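Inosine-uridine preferring nucleoside hydrolase family protein (PDB 2C40) belongs to the nucleoside hydrolase family of mixed alpha/beta proteins and holds a calcium ion together with alpha-D-ribofuranose in its pocket. Local coordinates at residues N200-T205 / D297-Y302; Q226-V231 / Y243-V248. All coordinates share one frame; numbering follows the deposited sequence.

Interaction 1 of 2, residues N200-T205 / D297-Y302; sequences NQVPLT and DRFFDY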
ATOM      1  N   ASN A 200      17.977   7.932 -15.322  1.00 48.67           N
ATOM      2  CA  ASN A 200      17.397   7.497 -16.580  1.00 48.57           C
ATOM      3  C   ASN A 200      17.701   6.031 -16.888  1.00 48.21           C
ATOM      4  O   ASN A 200      16.842   5.318 -17.406  1.00 48.10           O
ATOM      5  CB  ASN A 200      17.961   8.307 -17.745  1.00 49.77           C
ATOM      6  CG  ASN A 200      17.328   9.658 -17.904  1.00 52.28           C
ATOM      7  OD1 ASN A 200      16.267   9.933 -17.352  1.00 55.76           O
ATOM      8  ND2 ASN A 200      17.979  10.526 -18.709  1.00 55.51           N
ATOM      9  N   GLN A 201      18.925   5.606 -16.558  1.00 47.77           N
ATOM     10  CA  GLN A 201      19.421   4.282 -16.891  1.00 47.37           C
ATOM     11  C   GLN A 201      19.052   3.190 -15.881  1.00 46.58           C
ATOM     12  O   GLN A 201      19.399   2.036 -16.097  1.00 47.35           O
ATOM     13  CB  GLN A 201      20.960   4.329 -17.154  1.00 47.50           C
ATOM     14  CG  GLN A 201      21.290   4.815 -18.531  1.00 46.81           C
ATOM     15  CD  GLN A 201      22.785   4.976 -18.804  1.00 49.32           C
ATOM     16  OE1 GLN A 201      23.625   4.273 -18.234  1.00 52.32           O
ATOM     17  NE2 GLN A 201      23.122   5.913 -19.696  1.00 49.97           N
ATOM     18  N   VAL A 202      18.342   3.543 -14.811  1.00 45.64           N
ATOM     19  CA  VAL A 202      17.952   2.579 -13.790  1.00 45.83           C
ATOM     20  C   VAL A 202      16.472   2.694 -13.384  1.00 44.95           C
ATOM     21  O   VAL A 202      16.164   2.972 -12.230  1.00 44.61           O
ATOM     22  CB  VAL A 202      18.902   2.646 -12.518  1.00 46.09           C
ATOM     23  CG1 VAL A 202      20.336   2.300 -12.895  1.00 45.69           C
ATOM     24  CG2 VAL A 202      18.826   4.022 -11.766  1.00 47.08           C
ATOM     25  N   PRO A 203      15.549   2.499 -14.351  1.00 45.56           N
ATOM     26  CA  PRO A 203      14.102   2.307 -13.979  1.00 45.87           C
ATOM     27  C   PRO A 203      13.868   1.021 -13.194  1.00 45.50           C
ATOM     28  O   PRO A 203      14.383  -0.053 -13.575  1.00 44.27           O
ATOM     29  CB  PRO A 203      13.372   2.249 -15.324  1.00 45.58           C
ATOM     30  CG  PRO A 203      14.424   1.981 -16.358  1.00 46.18           C
ATOM     31  CD  PRO A 203      15.755   2.453 -15.809  1.00 46.16           C
ATOM     32  N   LEU A 204      13.094   1.121 -12.108  1.00 46.18           N
ATOM     33  CA  LEU A 204      12.585  -0.088 -11.451  1.00 46.14           C
ATOM     34  C   LEU A 204      11.540  -0.632 -12.379  1.00 46.18           C
ATOM     35  O   LEU A 204      10.539   0.034 -12.698  1.00 46.20           O
ATOM     36  CB  LEU A 204      11.944   0.143 -10.107  1.00 46.79           C
ATOM     37  CG  LEU A 204      12.058  -0.941  -8.998  1.00 48.23           C
ATOM     38  CD1 LEU A 204      10.778  -0.968  -8.276  1.00 49.41           C
ATOM     39  CD2 LEU A 204      12.435  -2.324  -9.425  1.00 47.77           C
ATOM     40  N   THR A 205      11.755  -1.882 -12.733  1.00 45.60           N
ATOM     41  CA  THR A 205      11.038  -2.527 -13.774  1.00 45.45           C
ATOM     42  C   THR A 205      10.272  -3.739 -13.164  1.00 45.21           C
ATOM     43  O   THR A 205      10.607  -4.212 -12.080  1.00 44.57           O
ATOM     44  CB  THR A 205      12.140  -2.833 -14.813  1.00 45.32           C
ATOM     45  OG1 THR A 205      11.731  -2.418 -16.110  1.00 47.18           O
ATOM     46  CG2 THR A 205      12.583  -4.226 -14.783  1.00 44.64           C
ATOM     47  N   ASP A 297      23.386  -2.605 -14.389  1.00 40.76           N
ATOM     48  CA  ASP A 297      23.649  -3.927 -13.820  1.00 41.51           C
ATOM     49  C   ASP A 297      24.357  -3.824 -12.468  1.00 41.85           C
ATOM     50  O   ASP A 297      24.007  -4.509 -11.536  1.00 41.88           O
ATOM     51  CB  ASP A 297      24.458  -4.824 -14.800  1.00 40.22           C
ATOM     52  CG  ASP A 297      23.653  -5.234 -16.032  1.00 39.97           C
ATOM     53  OD1 ASP A 297      22.449  -4.993 -16.052  1.00 40.52           O
ATOM     54  OD2 ASP A 297      24.202  -5.804 -17.004  1.00 38.84           O
ATOM     55  N   ARG A 298      25.362  -2.973 -12.370  1.00 42.78           N
ATOM     56  CA  ARG A 298      26.056  -2.803 -11.094  1.00 43.46           C
ATOM     57  C   ARG A 298      25.166  -2.207 -10.032  1.00 42.95           C
ATOM     58  O   ARG A 298      25.210  -2.615  -8.883  1.00 42.87           O
ATOM     59  CB  ARG A 298      27.284  -1.949 -11.276  1.00 43.98           C
ATOM     60  CG  ARG A 298      28.332  -2.662 -12.122  1.00 46.23           C
ATOM     61  CD  ARG A 298      29.674  -2.621 -11.435  1.00 50.61           C
ATOM     62  NE  ARG A 298      30.398  -1.417 -11.773  1.00 52.66           N
ATOM     63  CZ  ARG A 298      31.176  -0.706 -10.950  1.00 54.69           C
ATOM     64  NH1 ARG A 298      31.319  -1.000  -9.657  1.00 54.71           N
ATOM     65  NH2 ARG A 298      31.813   0.341 -11.447  1.00 54.40           N
ATOM     66  N   PHE A 299      24.355  -1.237 -10.412  1.00 42.81           N
ATOM     67  CA  PHE A 299      23.439  -0.589  -9.440  1.00 42.53           C
ATOM     68  C   PHE A 299      22.497  -1.625  -8.845  1.00 42.02           C
ATOM     69  O   PHE A 299      22.428  -1.812  -7.632  1.00 42.91           O
ATOM     70  CB  PHE A 299      22.655   0.551 -10.105  1.00 42.60           C
ATOM     71  CG  PHE A 299      21.622   1.148  -9.226  1.00 43.50           C
ATOM     72  CD1 PHE A 299      20.261   1.057  -9.556  1.00 42.09           C
ATOM     73  CD2 PHE A 299      21.996   1.754  -8.034  1.00 43.04           C
ATOM     74  CE1 PHE A 299      19.310   1.620  -8.746  1.00 44.57           C
ATOM     75  CE2 PHE A 299      21.037   2.300  -7.181  1.00 44.29           C
ATOM     76  CZ  PHE A 299      19.701   2.230  -7.519  1.00 46.00           C
ATOM     77  N   PHE A 300      21.782  -2.321  -9.695  1.00 41.39           N
ATOM     78  CA  PHE A 300      20.835  -3.319  -9.217  1.00 41.47           C
ATOM     79  C   PHE A 300      21.497  -4.509  -8.556  1.00 41.22           C
ATOM     80  O   PHE A 300      20.951  -5.027  -7.606  1.00 40.37           O
ATOM     81  CB  PHE A 300      19.884  -3.757 -10.345  1.00 41.46           C
ATOM     82  CG  PHE A 300      18.898  -2.710 -10.697  1.00 41.63           C
ATOM     83  CD1 PHE A 300      18.974  -2.018 -11.908  1.00 43.55           C
ATOM     84  CD2 PHE A 300      17.934  -2.356  -9.786  1.00 40.82           C
ATOM     85  CE1 PHE A 300      18.047  -1.016 -12.215  1.00 43.98           C
ATOM     86  CE2 PHE A 300      17.013  -1.363 -10.073  1.00 43.71           C
ATOM     87  CZ  PHE A 300      17.063  -0.683 -11.283  1.00 42.79           C
ATOM     88  N   ASP A 301      22.671  -4.934  -9.025  1.00 40.96           N
ATOM     89  CA  ASP A 301      23.410  -6.001  -8.325  1.00 41.10           C
ATOM     90  C   ASP A 301      23.849  -5.543  -6.917  1.00 40.89           C
ATOM     91  O   ASP A 301      23.833  -6.288  -5.954  1.00 40.39           O
ATOM     92  CB  ASP A 301      24.630  -6.424  -9.126  1.00 40.76           C
ATOM     93  CG  ASP A 301      25.381  -7.540  -8.469  1.00 40.90           C
ATOM     94  OD1 ASP A 301      24.857  -8.674  -8.434  1.00 41.30           O
ATOM     95  OD2 ASP A 301      26.514  -7.292  -7.996  1.00 42.47           O
ATOM     96  N   TYR A 302      24.233  -4.295  -6.815  1.00 41.56           N
ATOM     97  CA  TYR A 302      24.726  -3.748  -5.558  1.00 41.94           C
ATOM     98  C   TYR A 302      23.629  -3.764  -4.474  1.00 42.52           C
ATOM     99  O   TYR A 302      23.830  -4.252  -3.363  1.00 42.81           O
ATOM    100  CB  TYR A 302      25.224  -2.334  -5.824  1.00 41.75           C
ATOM    101  CG  TYR A 302      25.718  -1.573  -4.640  1.00 41.82           C
ATOM    102  CD1 TYR A 302      25.272  -0.283  -4.400  1.00 40.93           C
ATOM    103  CD2 TYR A 302      26.636  -2.136  -3.761  1.00 41.31           C
ATOM    104  CE1 TYR A 302      25.757   0.443  -3.331  1.00 41.76           C
ATOM    105  CE2 TYR A 302      27.121  -1.428  -2.686  1.00 42.03           C
ATOM    106  CZ  TYR A 302      26.670  -0.139  -2.470  1.00 43.45           C
ATOM    107  OH  TYR A 302      27.131   0.574  -1.383  1.00 42.97           O
TER

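Interaction 2 of 2, residues Q226-V231 / Y243-V248; sequences QCYAIV and YYLWDV. With CA (calcium ion), chain C; RIB (alpha-D-ribofuranose), chain D.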
ATOM      1  N   GLN A 226       8.202  -5.957  -0.315  1.00 41.97           N
ATOM      2  CA  GLN A 226       7.028  -5.430   0.401  1.00 42.31           C
ATOM      3  C   GLN A 226       6.988  -3.917   0.281  1.00 42.52           C
ATOM      4  O   GLN A 226       5.959  -3.337  -0.080  1.00 42.83           O
ATOM      5  CB  GLN A 226       7.063  -5.858   1.857  1.00 42.37           C
ATOM      6  CG  GLN A 226       6.718  -7.344   1.958  1.00 43.24           C
ATOM      7  CD  GLN A 226       6.908  -7.914   3.335  1.00 42.24           C
ATOM      8  OE1 GLN A 226       6.345  -7.426   4.290  1.00 42.29           O
ATOM      9  NE2 GLN A 226       7.661  -8.995   3.427  1.00 42.32           N
ATOM     10  N   CYS A 227       8.125  -3.277   0.529  1.00 42.50           N
ATOM     11  CA  CYS A 227       8.221  -1.852   0.363  1.00 42.53           C
ATOM     12  C   CYS A 227       7.753  -1.390  -1.045  1.00 42.96           C
ATOM     13  O   CYS A 227       6.921  -0.501  -1.138  1.00 42.24           O
ATOM     14  CB  CYS A 227       9.612  -1.396   0.680  1.00 42.37           C
ATOM     15  SG  CYS A 227       9.918  -1.407   2.477  1.00 42.53           S
ATOM     16  N   TYR A 228       8.203  -2.053  -2.120  1.00 42.54           N
ATOM     17  CA  TYR A 228       7.854  -1.614  -3.477  1.00 42.33           C
ATOM     18  C   TYR A 228       6.466  -2.021  -3.994  1.00 42.49           C
ATOM     19  O   TYR A 228       6.009  -1.488  -4.988  1.00 42.01           O
ATOM     20  CB  TYR A 228       8.983  -1.993  -4.436  1.00 42.72           C
ATOM     21  CG  TYR A 228      10.157  -1.046  -4.239  1.00 43.51           C
ATOM     22  CD1 TYR A 228      11.393  -1.499  -3.778  1.00 41.15           C
ATOM     23  CD2 TYR A 228       9.983   0.334  -4.439  1.00 42.27           C
ATOM     24  CE1 TYR A 228      12.426  -0.624  -3.587  1.00 43.93           C
ATOM     25  CE2 TYR A 228      10.966   1.203  -4.221  1.00 42.78           C
ATOM     26  CZ  TYR A 228      12.211   0.740  -3.780  1.00 43.88           C
ATOM     27  OH  TYR A 228      13.225   1.652  -3.590  1.00 44.07           O
ATOM     28  N   ALA A 229       5.790  -2.919  -3.284  1.00 43.25           N
ATOM     29  CA  ALA A 229       4.417  -3.306  -3.549  1.00 43.36           C
ATOM     30  C   ALA A 229       3.461  -2.133  -3.347  1.00 43.62           C
ATOM     31  O   ALA A 229       2.402  -2.030  -3.956  1.00 43.26           O
ATOM     32  CB  ALA A 229       4.044  -4.420  -2.590  1.00 43.68           C
ATOM     33  N   ILE A 230       3.836  -1.300  -2.400  1.00 45.11           N
ATOM     34  CA  ILE A 230       3.167  -0.032  -2.026  1.00 46.42           C
ATOM     35  C   ILE A 230       3.171   1.018  -3.163  1.00 46.77           C
ATOM     36  O   ILE A 230       2.401   1.951  -3.193  1.00 47.45           O
ATOM     37  CB  ILE A 230       3.919   0.499  -0.744  1.00 45.86           C
ATOM     38  CG1 ILE A 230       3.515  -0.390   0.471  1.00 46.80           C
ATOM     39  CG2 ILE A 230       3.713   1.952  -0.538  1.00 46.48           C
ATOM     40  CD1 ILE A 230       4.274  -0.160   1.866  1.00 47.73           C
ATOM     41  N   VAL A 231       4.058   0.844  -4.109  1.00 47.76           N
ATOM     42  CA  VAL A 231       4.198   1.745  -5.207  1.00 49.09           C
ATOM     43  C   VAL A 231       4.334   0.868  -6.495  1.00 49.41           C
ATOM     44  O   VAL A 231       5.331   0.926  -7.209  1.00 50.16           O
ATOM     45  CB  VAL A 231       5.388   2.668  -4.827  1.00 49.38           C
ATOM     46  CG1 VAL A 231       6.732   2.151  -5.286  1.00 49.25           C
ATOM     47  CG2 VAL A 231       5.125   4.100  -5.226  1.00 52.23           C
ATOM     48  N   TYR A 243       9.152   3.246 -12.811  1.00 53.73           N
ATOM     49  CA  TYR A 243       9.429   3.987 -11.571  1.00 52.61           C
ATOM     50  C   TYR A 243      10.943   4.052 -11.315  1.00 50.52           C
ATOM     51  O   TYR A 243      11.668   3.112 -11.526  1.00 48.26           O
ATOM     52  CB  TYR A 243       8.673   3.269 -10.439  1.00 53.72           C
ATOM     53  CG  TYR A 243       8.917   3.681  -9.022  1.00 54.39           C
ATOM     54  CD1 TYR A 243      10.126   3.369  -8.366  1.00 55.12           C
ATOM     55  CD2 TYR A 243       7.905   4.291  -8.287  1.00 55.82           C
ATOM     56  CE1 TYR A 243      10.337   3.719  -7.039  1.00 55.76           C
ATOM     57  CE2 TYR A 243       8.108   4.667  -6.948  1.00 56.69           C
ATOM     58  CZ  TYR A 243       9.303   4.367  -6.327  1.00 56.02           C
ATOM     59  OH  TYR A 243       9.450   4.705  -4.998  1.00 57.46           O
ATOM     60  N   TYR A 244      11.392   5.186 -10.817  1.00 49.08           N
ATOM     61  CA  TYR A 244      12.796   5.434 -10.665  1.00 48.44           C
ATOM     62  C   TYR A 244      13.105   5.589  -9.172  1.00 47.59           C
ATOM     63  O   TYR A 244      12.385   6.242  -8.450  1.00 49.14           O
ATOM     64  CB  TYR A 244      13.186   6.673 -11.459  1.00 47.95           C
ATOM     65  CG  TYR A 244      12.940   6.569 -12.954  1.00 49.47           C
ATOM     66  CD1 TYR A 244      11.700   6.941 -13.507  1.00 49.80           C
ATOM     67  CD2 TYR A 244      13.920   6.064 -13.810  1.00 46.18           C
ATOM     68  CE1 TYR A 244      11.465   6.832 -14.850  1.00 48.20           C
ATOM     69  CE2 TYR A 244      13.704   5.951 -15.156  1.00 47.16           C
ATOM     70  CZ  TYR A 244      12.479   6.336 -15.675  1.00 49.10           C
ATOM     71  OH  TYR A 244      12.252   6.250 -17.019  1.00 49.93           O
ATOM     72  N   LEU A 245      14.208   4.989  -8.754  1.00 46.86           N
ATOM     73  CA  LEU A 245      14.637   4.848  -7.367  1.00 46.11           C
ATOM     74  C   LEU A 245      15.605   5.981  -7.045  1.00 45.56           C
ATOM     75  O   LEU A 245      16.787   5.767  -6.834  1.00 45.12           O
ATOM     76  CB  LEU A 245      15.353   3.506  -7.197  1.00 46.42           C
ATOM     77  CG  LEU A 245      14.531   2.304  -7.661  1.00 46.24           C
ATOM     78  CD1 LEU A 245      15.381   1.200  -8.139  1.00 47.59           C
ATOM     79  CD2 LEU A 245      13.699   1.877  -6.517  1.00 48.98           C
ATOM     80  N   TRP A 246      15.092   7.195  -7.056  1.00 45.16           N
ATOM     81  CA  TRP A 246      15.931   8.374  -6.939  1.00 46.13           C
ATOM     82  C   TRP A 246      16.726   8.448  -5.670  1.00 44.76           C
ATOM     83  O   TRP A 246      17.912   8.702  -5.711  1.00 44.66           O
ATOM     84  CB  TRP A 246      15.086   9.614  -6.987  1.00 47.92           C
ATOM     85  CG  TRP A 246      14.586   9.869  -8.302  1.00 49.70           C
ATOM     86  CD1 TRP A 246      15.288  10.339  -9.350  1.00 50.59           C
ATOM     87  CD2 TRP A 246      13.253   9.686  -8.739  1.00 49.66           C
ATOM     88  NE1 TRP A 246      14.470  10.443 -10.447  1.00 51.41           N
ATOM     89  CE2 TRP A 246      13.210  10.059 -10.097  1.00 49.03           C
ATOM     90  CE3 TRP A 246      12.100   9.199  -8.129  1.00 51.55           C
ATOM     91  CZ2 TRP A 246      12.037  10.005 -10.865  1.00 49.98           C
ATOM     92  CZ3 TRP A 246      10.931   9.136  -8.894  1.00 51.99           C
ATOM     93  CH2 TRP A 246      10.916   9.540 -10.247  1.00 50.10           C
ATOM     94  N   ASP A 247      16.060   8.216  -4.554  1.00 43.03           N
ATOM     95  CA  ASP A 247      16.705   8.270  -3.249  1.00 43.14           C
ATOM     96  C   ASP A 247      17.696   7.103  -3.011  1.00 42.89           C
ATOM     97  O   ASP A 247      18.766   7.298  -2.434  1.00 41.20           O
ATOM     98  CB  ASP A 247      15.644   8.316  -2.166  1.00 43.32           C
ATOM     99  CG  ASP A 247      14.715   9.513  -2.322  1.00 45.59           C
ATOM    100  OD1 ASP A 247      15.066  10.466  -3.082  1.00 47.44           O
ATOM    101  OD2 ASP A 247      13.671   9.537  -1.642  1.00 47.87           O
ATOM    102  N   VAL A 248      17.322   5.911  -3.487  1.00 42.83           N
ATOM    103  CA  VAL A 248      18.116   4.717  -3.323  1.00 42.79           C
ATOM    104  C   VAL A 248      19.429   4.895  -4.108  1.00 42.68           C
ATOM    105  O   VAL A 248      20.478   4.465  -3.639  1.00 42.72           O
ATOM    106  CB  VAL A 248      17.352   3.438  -3.764  1.00 42.63           C
ATOM    107  CG1 VAL A 248      18.237   2.242  -3.726  1.00 44.29           C
ATOM    108  CG2 VAL A 248      16.166   3.167  -2.843  1.00 43.87           C
TER
HETATM  109 CA    CA C1311      12.474  11.360  -0.490  1.00 31.23          CA
HETATM  110  O5  RIB D1312      11.152  14.483  -6.422  1.00 44.29           O
HETATM  111  C5  RIB D1312      11.533  13.124  -6.067  1.00 48.59           C
HETATM  112  C4  RIB D1312      11.328  12.957  -4.560  1.00 50.48           C
HETATM  113  O4  RIB D1312       9.907  13.048  -4.323  1.00 52.51           O
HETATM  114  C3  RIB D1312      11.845  11.672  -3.881  1.00 50.30           C
HETATM  115  O3  RIB D1312      12.987  12.023  -3.033  1.00 42.52           O
HETATM  116  C2  RIB D1312      10.585  11.012  -3.164  1.00 51.77           C
HETATM  117  O2  RIB D1312      10.590  10.514  -1.746  1.00 45.22           O
HETATM  118  C1  RIB D1312       9.463  12.063  -3.355  1.00 51.66           C
HETATM  119  O   HOH W   1      11.257  13.417  -1.118  1.00 26.66           O

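Interaction 1 of 2, residues N200-T205 / D297-Y302
Val202 reaches from the loop between strand 191-194 and helix 206-214 to two successive phenylalanines, Phe299 and Phe300, on helix 296-308. Its CB already touches both rings, lying 3.6 Å from CD1 of Phe299 and 3.8 Å from CE1 of Phe300. Beyond CB the branches turn to Phe299 alone: CG1 of Val202 sits 3.6 Å from CD1 of Phe299 and also approaches CB of the same residue, whereas CG2 comes to 3.9 Å from CE1. CG1 stands anti to the carbonyl carbon (chi1 -62°) and CG2 falls between the backbone N and the carbonyl carbon, a rotation that sets CG1 by CD1 and CG2 by CE1 of Phe299. The two side chains cross at about a right angle.

The phenylalanines are also packed against each other, CD1 of Phe299 standing 3.8 Å above the plane of the Phe300 ring and over its centre. Phe300 extends farther along the loop, its CZ coming within 3.6 Å of the carbonyl O of Pro203, an oblique approach that also brings CZ near the backbone N of Leu204. Val248, Leu249 and Ala252 of helix 246-255 add apolar contacts to Phe299, and Ile208 of helix 206-214 touches Phe300.

No hydrogen bond joins the two segments, although just outside them the carbonyl O of Gln201 makes a weak one with ND1 of His296, the first residue of the helix. Val202 and the aromatic pair are buried, so between 200-205 and 297-302 themselves the contact rests on van der Waals packing and the exclusion of water from apolar surfaces.

Interaction 2 of 2, residues Q226-V231 / Y243-V248
Tyr228, in the last turn of helix 219-229, brings the outer part of its ring against Tyr243 and Leu245. Its CE2 lies 3.8 Å from CE1 of Tyr243, and the two rings meet obliquely with planes at 73°. Farther out, CZ packs 3.3 Å from CD2 of Leu245, a tight approach, and OH ends 3.4 Å from CG2 of Val248, which comes from the opposite direction. That hydroxyl is buried among apolar groups and has no hydrogen-bonding partner in the model. Three residues on, the backbone N of Val231 bonds to the carbonyl O of Tyr228, and the valine turns its side chain to the other part of the Tyr243 ring. CG1 of Val231 lies 3.3 Å from CE2 of Tyr243, with CG2 close behind. With CG of Tyr243 anti to the backbone N (chi1 171°), the ring lies where CE1 meets Tyr228 and CE2 meets Val231.

Leu245 is the centre of an inverse gamma turn and the N-cap residue of helix 246-255. In the first turn of that helix, Asp247 binds the calcium ion through OD2 at 2.5 Å, while its OD1 lies 2.6 Å from O3 of alpha-D-ribofuranose. The sugar's O2 and O3 and a water also bind the metal, along with Asp9, Asp14 and Thr125. Apolar packing thus backs the helix start that presents Asp247, part of the aspartate-rich calcium site characteristic of the nucleoside hydrolase fold.

Both contacts are buried and predominantly apolar, and neither has a hydrogen bond between its own segments. They share a border: the backbone N of Leu204 makes a short, probable hydrogen bond to the carbonyl O of Tyr243, CE2 of Phe300 packs on CD1 of Leu245, and Pro203 touches Tyr244. Interaction 1 fixes a loop to the C-terminal helix 296-308, with the side chain of Phe299 about 13 Å from the ribofuranose. Interaction 2 lies nearer the centre of the chain and joins the end of helix 219-229 and the residues after it to the lead-in and first turn of helix 246-255. There hydrocarbon packing adjoins metal coordination, whereas interaction 1 contains no ligand or metal contact.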